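Local coordinates for protein hydroquinone dioxygenase small subunit (Pseudomonas sp., PDB 4ZXA) that probably acts as the small, cupin-type subunit of a two-subunit, iron(II)-dependent hydroquinone 1,2-dioxygenase, at residues Val25-Ser29 and Gly30-His34; His108-Gly111 and Glu112-Gly116. One frame throughout, in Å; residues are numbered along the deposited sequence.

Contact 1 of 2, residues Val25-Ser29 and Gly30-His34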
# COMPACT_ATOMS: atom_id res chain seq x y z
N VAL A 25 5.59 -21.37 12.95
CA VAL A 25 4.83 -20.39 13.69
C VAL A 25 5.80 -19.54 14.50
O VAL A 25 6.36 -20.00 15.50
CB VAL A 25 3.79 -21.06 14.63
CG1 VAL A 25 3.29 -20.06 15.67
CG2 VAL A 25 2.63 -21.63 13.82
N GLU A 26 6.01 -18.31 14.07
CA GLU A 26 6.86 -17.37 14.79
C GLU A 26 6.01 -16.55 15.77
O GLU A 26 5.22 -15.69 15.37
CB GLU A 26 7.58 -16.45 13.80
CG GLU A 26 8.40 -15.33 14.44
CD GLU A 26 8.74 -14.21 13.46
OE1 GLU A 26 8.99 -14.52 12.26
OE2 GLU A 26 8.75 -13.02 13.88
N ILE A 27 6.18 -16.81 17.06
CA ILE A 27 5.43 -16.10 18.09
C ILE A 27 6.07 -14.77 18.47
O ILE A 27 7.26 -14.71 18.77
CB ILE A 27 5.34 -16.95 19.36
CG1 ILE A 27 4.57 -18.24 19.07
CG2 ILE A 27 4.71 -16.15 20.50
CD1 ILE A 27 3.12 -18.01 18.72
N ILE A 28 5.28 -13.70 18.43
CA ILE A 28 5.70 -12.42 18.98
C ILE A 28 5.12 -12.30 20.39
O ILE A 28 5.79 -11.86 21.31
CB ILE A 28 5.17 -11.21 18.16
CG1 ILE A 28 5.48 -11.38 16.66
CG2 ILE A 28 5.72 -9.89 18.73
CD1 ILE A 28 6.92 -11.65 16.35
N SER A 29 3.86 -12.69 20.53
CA SER A 29 3.17 -12.64 21.82
C SER A 29 2.11 -13.74 21.88
O SER A 29 1.31 -13.89 20.95
CB SER A 29 2.51 -11.28 22.01
OG SER A 29 1.68 -11.25 23.16
N GLY A 30 2.09 -14.49 22.97
CA GLY A 30 1.14 -15.58 23.10
C GLY A 30 1.77 -16.94 22.96
O GLY A 30 2.96 -17.13 23.26
N GLU A 31 0.98 -17.90 22.47
CA GLU A 31 1.36 -19.31 22.50
C GLU A 31 1.09 -20.05 21.19
O GLU A 31 -0.02 -19.99 20.66
CB GLU A 31 0.62 -20.01 23.64
CG GLU A 31 1.03 -19.50 25.02
CD GLU A 31 0.33 -20.23 26.14
OE1 GLU A 31 0.83 -21.32 26.51
OE2 GLU A 31 -0.70 -19.72 26.65
N ALA A 32 2.09 -20.75 20.69
CA ALA A 32 1.96 -21.51 19.45
C ALA A 32 0.84 -22.55 19.54
O ALA A 32 0.18 -22.86 18.55
CB ALA A 32 3.28 -22.17 19.08
N ARG A 33 0.64 -23.09 20.74
CA ARG A 33 -0.51 -23.94 21.06
C ARG A 33 -1.79 -23.50 20.36
O ARG A 33 -2.53 -24.30 19.81
CB ARG A 33 -0.82 -23.84 22.55
CG ARG A 33 -0.14 -24.82 23.43
CD ARG A 33 -1.01 -25.08 24.64
NE ARG A 33 -1.10 -23.94 25.55
CZ ARG A 33 -2.22 -23.54 26.15
NH1 ARG A 33 -3.37 -24.18 25.92
NH2 ARG A 33 -2.19 -22.50 26.97
N HIS A 34 -2.06 -22.21 20.44
CA HIS A 34 -3.36 -21.69 20.03
C HIS A 34 -3.68 -21.97 18.56
O HIS A 34 -4.85 -22.00 18.18
CB HIS A 34 -3.47 -20.19 20.37
CG HIS A 34 -3.42 -19.89 21.84
ND1 HIS A 34 -2.81 -18.77 22.36
CD2 HIS A 34 -3.92 -20.57 22.91
CE1 HIS A 34 -2.92 -18.78 23.68
NE2 HIS A 34 -3.59 -19.86 24.04
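Glu31, whose backbone meets the end of Ile27 across the turn, has its OE1 gripped by two N-H groups of Arg33. Arg33 NE lies 3.4 Å from Glu31 OE1 and Arg33 NH2 lies 3.3 Å from the same oxygen; both bonds are weak. The carboxylate oxygen sits at the guanidinium edge and in its plane, while Glu31 OE2 completes the salt bridge to Arg33 NH2 at 3.2 Å. In the backbone, His34 N bonds to Glu31 O at 3.0 Å, at the start of the 3-10 segment.

The contact between 25-29 and 30-34 itself is apolar: carbons of Ile27, Val25 and Ala32 meet each other and the backbone of 30-32. Ile27 has CG1 anti to its carbonyl carbon (chi1 -63°), and its branches divide accordingly: CD1 reaches Ala32 N at 3.5 Å, and CG2 lies against Gly30 O at 3.4 Å. Ala32 CB completes the apolar patch, 4.0 Å from Val25 CG1 and 4.1 Å from Ile27 CG1. Gly30 adopts a positive phi of 107°, where a CB would jam against Ser29 O, and there the chain doubles back.

Outside the turn, Arg33 NH1 has a second carboxylate, Glu338 of the large subunit, and Glu26 OE2 forms a salt bridge with Arg57 of another large subunit. Val25, Glu26 and Ile27 join an antiparallel ladder with a large-subunit strand, an inter-subunit sheet extension typical of an arm from one chain adding to its partner's sheet.

Contact 2 of 2, residues His108-Gly111 and Glu112-Gly116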
# COMPACT_ATOMS: atom_id res chain seq x y z
N HIS A 108 -17.80 -45.24 10.18
CA HIS A 108 -17.88 -46.45 10.98
C HIS A 108 -17.30 -47.64 10.20
O HIS A 108 -17.29 -47.65 8.96
CB HIS A 108 -19.34 -46.74 11.37
CG HIS A 108 -19.92 -45.73 12.31
ND1 HIS A 108 -19.88 -45.86 13.68
CD2 HIS A 108 -20.55 -44.55 12.07
CE1 HIS A 108 -20.45 -44.81 14.24
NE2 HIS A 108 -20.86 -44.00 13.29
N LEU A 109 -16.84 -48.65 10.94
CA LEU A 109 -16.43 -49.92 10.35
C LEU A 109 -17.63 -50.64 9.73
O LEU A 109 -18.60 -50.90 10.42
CB LEU A 109 -15.79 -50.80 11.41
CG LEU A 109 -14.42 -50.33 11.88
CD1 LEU A 109 -13.94 -51.25 12.99
CD2 LEU A 109 -13.40 -50.31 10.74
N ALA A 110 -17.56 -50.96 8.44
CA ALA A 110 -18.69 -51.59 7.76
C ALA A 110 -18.73 -53.11 7.96
O ALA A 110 -19.75 -53.75 7.65
CB ALA A 110 -18.68 -51.25 6.28
N GLY A 111 -17.62 -53.68 8.45
CA GLY A 111 -17.49 -55.11 8.66
C GLY A 111 -16.56 -55.82 7.68
O GLY A 111 -16.16 -55.26 6.64
N GLU A 112 -16.21 -57.06 8.00
CA GLU A 112 -15.28 -57.85 7.19
C GLU A 112 -15.86 -58.16 5.82
O GLU A 112 -15.15 -58.14 4.81
CB GLU A 112 -14.92 -59.17 7.89
CG GLU A 112 -14.30 -59.03 9.28
CD GLU A 112 -12.89 -58.45 9.27
OE1 GLU A 112 -12.33 -58.22 8.17
OE2 GLU A 112 -12.34 -58.22 10.37
N LEU A 113 -17.15 -58.48 5.79
CA LEU A 113 -17.81 -58.80 4.54
C LEU A 113 -19.12 -58.04 4.42
O LEU A 113 -20.19 -58.58 4.67
CB LEU A 113 -18.05 -60.31 4.44
CG LEU A 113 -16.81 -61.17 4.68
CD1 LEU A 113 -17.21 -62.60 5.02
CD2 LEU A 113 -15.83 -61.13 3.49
N PRO A 114 -19.04 -56.76 4.06
CA PRO A 114 -20.24 -55.96 3.86
C PRO A 114 -21.16 -56.62 2.84
O PRO A 114 -20.69 -57.16 1.85
CB PRO A 114 -19.70 -54.66 3.28
CG PRO A 114 -18.32 -54.55 3.84
CD PRO A 114 -17.81 -55.96 3.94
N VAL A 115 -22.45 -56.55 3.10
CA VAL A 115 -23.44 -57.10 2.19
C VAL A 115 -24.02 -56.03 1.25
O VAL A 115 -24.77 -55.15 1.68
CB VAL A 115 -24.59 -57.76 2.98
CG1 VAL A 115 -25.60 -58.41 2.02
CG2 VAL A 115 -24.03 -58.76 4.00
N GLY A 116 -23.68 -56.12 -0.03
CA GLY A 116 -24.22 -55.20 -1.01
C GLY A 116 -23.59 -55.36 -2.39
O GLY A 116 -22.58 -56.05 -2.53
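Pro114 folds its ring back over Gly111, three residues earlier, and this is where the turn is tight. Its CD lies 3.2 Å from Gly111 O, and CG of the same ring is 3.6 Å from that oxygen. On the same side of the ring, Pro114 CG also meets the methyl CB of Ala110 at a relaxed 4.1 Å. Both apolar groups also rest on Trp74 of strand 71-76, and Pro114 touches Leu95 and Leu97 of strand 89-97, so this side of the turn faces the sheet.

The solvent side is looser. Glu112 points its CB away overall, yet that CB still lies 3.7 Å from Gly111 C; CG is beside the backbone N (chi1 -58°) and the chain bends at chi2 (-70°). The CB of Leu113 is directed away from 108-111; both residues are exposed. Gly111 itself, at phi 108°, holds a conformation in which a CB would collide with Ala110 O. With an alanine at Pro114 the CG and CD carbons go, which is likely to leave Ala110 CB and Gly111 O without their packing partner and the N-CA bond free to rotate.

No hydrogen bond joins 108-111 to 112-116, and the proline nitrogen has no hydrogen to donate, which suggests that the two limbs are held to each other mainly by torsion limits and apolar contact, while backbone bonds from Ala110 to Trp74 and Val115 to Asp98 hold them to the neighbouring strand and loop.

Neither contact lies in the core: both are surface turns without a buried residue, on opposite sides of the chain's centre, with centres about 44 Å apart. They hold different elements. Contact 1 follows strand 24-27, which is not part of the chain's two main sheets, and is touched by two large subunits; contact 2 links strands 108-109 and 116-125, the outer strands, within this chain, of the five-stranded antiparallel sheet, and meets no other chain of the assembly. Each turn contains a glycine with positive phi and apolar side-chain contacts. Charge separates them: salt bridges within and between chains accompany contact 1 at the interface, whereas contact 2 is built round a proline resting on sheet side chains.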